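Monomethylamine methyltransferase MtmB1 (Methanosarcina barkeri, PDB 1TV2) catalyses transfer of the methyl group from monomethylamine to the corrinoid cofactor of its partner protein MtmC, a step in methanogenesis from methylamine. Local coordinates at residues Q232-K237 with D258-I263. Numbering follows the deposited sequence.
Sequences QLNELK and DEQMPI. With BG5 (5-hydroxyamino-3-methyl-pyrrolidine-2-carboxylic acid), chain B.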
ATOM      1  N   GLN A 232     -32.196  -3.335   9.512  1.00 20.52           N
ATOM      2  CA  GLN A 232     -33.069  -4.290  10.177  1.00 19.85           C
ATOM      3  C   GLN A 232     -34.459  -3.939   9.648  1.00 21.21           C
ATOM      4  O   GLN A 232     -34.687  -2.809   9.207  1.00 20.82           O
ATOM      5  CB  GLN A 232     -33.055  -4.098  11.691  1.00 19.14           C
ATOM      6  CG  GLN A 232     -31.748  -4.426  12.382  1.00 18.66           C
ATOM      7  CD  GLN A 232     -31.898  -4.414  13.891  1.00 22.35           C
ATOM      8  OE1 GLN A 232     -32.734  -5.132  14.442  1.00 20.91           O
ATOM      9  NE2 GLN A 232     -31.093  -3.596  14.568  1.00 18.72           N
ATOM     10  N   LEU A 233     -35.385  -4.890   9.697  1.00 21.87           N
ATOM     11  CA  LEU A 233     -36.741  -4.638   9.219  1.00 22.60           C
ATOM     12  C   LEU A 233     -37.664  -4.259  10.386  1.00 23.60           C
ATOM     13  O   LEU A 233     -37.213  -4.157  11.528  1.00 24.06           O
ATOM     14  CB  LEU A 233     -37.261  -5.878   8.484  1.00 21.83           C
ATOM     15  CG  LEU A 233     -36.343  -6.363   7.352  1.00 21.84           C
ATOM     16  CD1 LEU A 233     -36.913  -7.622   6.720  1.00 20.52           C
ATOM     17  CD2 LEU A 233     -36.190  -5.267   6.303  1.00 22.67           C
ATOM     18  N   ASN A 234     -38.946  -4.039  10.101  1.00 22.84           N
ATOM     19  CA  ASN A 234     -39.912  -3.658  11.134  1.00 24.07           C
ATOM     20  C   ASN A 234     -40.887  -4.788  11.455  1.00 23.55           C
ATOM     21  O   ASN A 234     -41.596  -5.247  10.557  1.00 23.50           O
ATOM     22  CB  ASN A 234     -40.725  -2.443  10.679  1.00 24.32           C
ATOM     23  CG  ASN A 234     -39.869  -1.216  10.458  1.00 26.43           C
ATOM     24  OD1 ASN A 234     -39.124  -1.128   9.481  1.00 29.89           O
ATOM     25  ND2 ASN A 234     -39.962  -0.263  11.374  1.00 25.19           N
ATOM     26  N   GLU A 235     -40.933  -5.260  12.702  1.00 23.75           N
ATOM     27  CA  GLU A 235     -40.103  -4.808  13.824  1.00 22.86           C
ATOM     28  C   GLU A 235     -39.451  -6.086  14.372  1.00 21.63           C
ATOM     29  O   GLU A 235     -40.090  -7.141  14.381  1.00 21.06           O
ATOM     30  CB  GLU A 235     -40.972  -4.175  14.920  1.00 24.56           C
ATOM     31  CG  GLU A 235     -41.825  -2.982  14.484  1.00 25.93           C
ATOM     32  CD  GLU A 235     -41.007  -1.739  14.155  1.00 28.64           C
ATOM     33  OE1 GLU A 235     -39.777  -1.745  14.386  1.00 27.32           O
ATOM     34  OE2 GLU A 235     -41.598  -0.749  13.670  1.00 25.85           O
ATOM     35  N   LEU A 236     -38.207  -5.993  14.845  1.00 20.21           N
ATOM     36  CA  LEU A 236     -37.474  -7.161  15.348  1.00 18.70           C
ATOM     37  C   LEU A 236     -37.594  -8.234  14.275  1.00 19.50           C
ATOM     38  O   LEU A 236     -38.036  -9.360  14.522  1.00 19.37           O
ATOM     39  CB  LEU A 236     -38.054  -7.662  16.675  1.00 20.19           C
ATOM     40  CG  LEU A 236     -37.555  -6.950  17.944  1.00 21.73           C
ATOM     41  CD1 LEU A 236     -38.069  -5.520  17.976  1.00 21.83           C
ATOM     42  CD2 LEU A 236     -38.023  -7.703  19.184  1.00 21.70           C
ATOM     43  N   LYS A 237     -37.174  -7.854  13.075  1.00 19.39           N
ATOM     44  CA  LYS A 237     -37.269  -8.703  11.899  1.00 20.07           C
ATOM     45  C   LYS A 237     -36.050  -8.499  10.991  1.00 18.77           C
ATOM     46  O   LYS A 237     -35.420  -7.445  11.021  1.00 18.29           O
ATOM     47  CB  LYS A 237     -38.550  -8.309  11.161  1.00 19.59           C
ATOM     48  CG  LYS A 237     -38.918  -9.133   9.957  1.00 22.99           C
ATOM     49  CD  LYS A 237     -40.157  -8.541   9.286  1.00 23.20           C
ATOM     50  CE  LYS A 237     -41.352  -8.495  10.234  1.00 22.34           C
ATOM     51  NZ  LYS A 237     -42.485  -7.715   9.648  1.00 23.28           N
ATOM     52  N   ASP A 258     -25.415  -0.638  11.704  1.00 17.73           N
ATOM     53  CA  ASP A 258     -26.692  -1.333  11.650  1.00 18.85           C
ATOM     54  C   ASP A 258     -27.750  -0.252  11.836  1.00 18.72           C
ATOM     55  O   ASP A 258     -27.609   0.600  12.710  1.00 19.74           O
ATOM     56  CB  ASP A 258     -26.776  -2.356  12.788  1.00 18.58           C
ATOM     57  CG  ASP A 258     -28.183  -2.884  13.000  1.00 19.58           C
ATOM     58  OD1 ASP A 258     -28.484  -4.009  12.543  1.00 18.97           O
ATOM     59  OD2 ASP A 258     -28.989  -2.162  13.624  1.00 20.15           O
ATOM     60  N   GLU A 259     -28.797  -0.270  11.017  1.00 20.44           N
ATOM     61  CA  GLU A 259     -29.851   0.734  11.140  1.00 22.10           C
ATOM     62  C   GLU A 259     -31.225   0.097  11.343  1.00 22.34           C
ATOM     63  O   GLU A 259     -31.454  -1.057  10.979  1.00 20.89           O
ATOM     64  CB  GLU A 259     -29.930   1.612   9.888  1.00 24.37           C
ATOM     65  CG  GLU A 259     -30.912   1.069   8.858  1.00 32.33           C
ATOM     66  CD  GLU A 259     -31.505   2.139   7.969  1.00 34.24           C
ATOM     67  OE1 GLU A 259     -31.903   3.201   8.489  1.00 36.77           O
ATOM     68  OE2 GLU A 259     -31.588   1.911   6.745  1.00 38.50           O
ATOM     69  N   GLN A 260     -32.138   0.873  11.918  1.00 22.76           N
ATOM     70  CA  GLN A 260     -33.506   0.426  12.134  1.00 23.13           C
ATOM     71  C   GLN A 260     -34.351   1.664  12.391  1.00 23.33           C
ATOM     72  O   GLN A 260     -33.962   2.544  13.158  1.00 22.85           O
ATOM     73  CB  GLN A 260     -33.590  -0.541  13.322  1.00 22.77           C
ATOM     74  CG  GLN A 260     -34.773  -1.509  13.238  1.00 26.24           C
ATOM     75  CD  GLN A 260     -36.064  -0.940  13.803  1.00 28.88           C
ATOM     76  OE1 GLN A 260     -37.157  -1.242  13.313  1.00 32.16           O
ATOM     77  NE2 GLN A 260     -35.949  -0.131  14.850  1.00 27.58           N
ATOM     78  N   MET A 261     -35.496   1.735  11.720  1.00 22.21           N
ATOM     79  CA  MET A 261     -36.399   2.862  11.870  1.00 22.84           C
ATOM     80  C   MET A 261     -37.718   2.398  12.476  1.00 23.28           C
ATOM     81  O   MET A 261     -38.658   2.054  11.755  1.00 21.26           O
ATOM     82  CB  MET A 261     -36.663   3.519  10.515  1.00 24.65           C
ATOM     83  CG  MET A 261     -35.443   4.174   9.888  1.00 26.82           C
ATOM     84  SD  MET A 261     -35.876   5.101   8.404  1.00 33.80           S
ATOM     85  CE  MET A 261     -36.343   6.685   9.115  1.00 28.52           C
ATOM     86  N   PRO A 262     -37.797   2.371  13.816  1.00 23.35           N
ATOM     87  CA  PRO A 262     -39.022   1.941  14.496  1.00 21.89           C
ATOM     88  C   PRO A 262     -40.173   2.881  14.145  1.00 22.50           C
ATOM     89  O   PRO A 262     -40.021   4.100  14.163  1.00 21.24           O
ATOM     90  CB  PRO A 262     -38.628   1.984  15.974  1.00 22.83           C
ATOM     91  CG  PRO A 262     -37.576   3.059  16.018  1.00 24.43           C
ATOM     92  CD  PRO A 262     -36.763   2.781  14.785  1.00 22.25           C
ATOM     93  N   ILE A 263     -41.326   2.307  13.821  1.00 20.82           N
ATOM     94  CA  ILE A 263     -42.483   3.097  13.424  1.00 21.00           C
ATOM     95  C   ILE A 263     -43.452   3.444  14.553  1.00 21.24           C
ATOM     96  O   ILE A 263     -44.066   2.561  15.156  1.00 20.07           O
ATOM     97  CB  ILE A 263     -43.262   2.364  12.308  1.00 20.61           C
ATOM     98  CG1 ILE A 263     -42.327   2.115  11.120  1.00 21.05           C
ATOM     99  CG2 ILE A 263     -44.468   3.189  11.871  1.00 21.27           C
ATOM    100  CD1 ILE A 263     -42.932   1.277  10.019  1.00 24.53           C
TER
HETATM  101  C1  BG5 B 459     -28.155   7.026   6.737  1.00 21.29           C
HETATM  102  C2  BG5 B 459     -29.548   6.594   6.298  1.00 24.06           C
HETATM  103  C3  BG5 B 459     -29.874   7.085   4.897  1.00 25.26           C
HETATM  104  C4  BG5 B 459     -29.648   5.884   3.976  1.00 25.51           C
HETATM  105  C5  BG5 B 459     -29.843   4.632   4.827  1.00 26.81           C
HETATM  106  C6  BG5 B 459     -31.239   7.505   4.937  1.00 27.70           C
HETATM  107  N1  BG5 B 459     -29.733   5.072   6.273  1.00 22.73           N
HETATM  108  O1  BG5 B 459     -28.013   8.100   7.330  1.00 20.29           O
HETATM  109  N2  BG5 B 459     -28.798   3.695   4.553  1.00 28.92           N
HETATM  110  O2  BG5 B 459     -27.501   3.628   5.198  1.00 26.07           O
HETATM  111  O   HOH W   1     -36.300  -0.702  10.165  1.00 31.69           O
HETATM  112  O   HOH W   2     -39.466   2.054   9.007  1.00 27.90           O
HETATM  113  O   HOH W   3     -43.685  -0.208  15.641  1.00 31.74           O
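Gln232 and Glu259 join two neighbouring parallel strands by a backbone bond, from Gln232 N to Glu259 O (2.8 Å), near the C-terminal ends of strands 227-231 and 255-259; beyond it the chains separate into loops and side chains take over the pairing. The extended side chain of Gln232 crosses that of Asp258 at about a right angle, and its NE2 donates to Asp258 OD2 (2.7 Å) on the syn side of the carboxylate. His294 also bonds this oxygen, while the Gln232 amide is held further by Asn284 at OE1 and by the carbonyl of Thr281 at NE2. Further out, Asn234 ND2 serves two acceptors lying in its amide plane, Met261 O at 2.7 Å, approached from above the carbonyl plane, and Glu235 OE2 at 2.9 Å.

The curled parallel sheet is that of a TIM barrel, where loops following the strands commonly carry the active site. Here Glu259 points away from segment 232-237, its carboxylate held by Ser231 and Gln333, and Glu259 OE1 lies 3.6 Å from N1 of BG5, the bound hydroxyamino-pyrrolidine.

Glu235 follows a cis peptide bond, and a bend at chi2 (-69°) brings its carboxylate round to Ile263. Its OE2 accepts from Ile263 N (3.1 Å) on the syn side, whereas Asn234 ND2 arrives from the opposite face. Replacing Glu235 with alanine would probably leave Ile263 N without its acceptor and the Asn234 amide freer to turn. Water links the same loops: one molecule donates to both Glu235 OE2 and Ile263 O, another accepts from Met261 N within hydrogen-bonding distance of Gln232 O and Asn234 OD1.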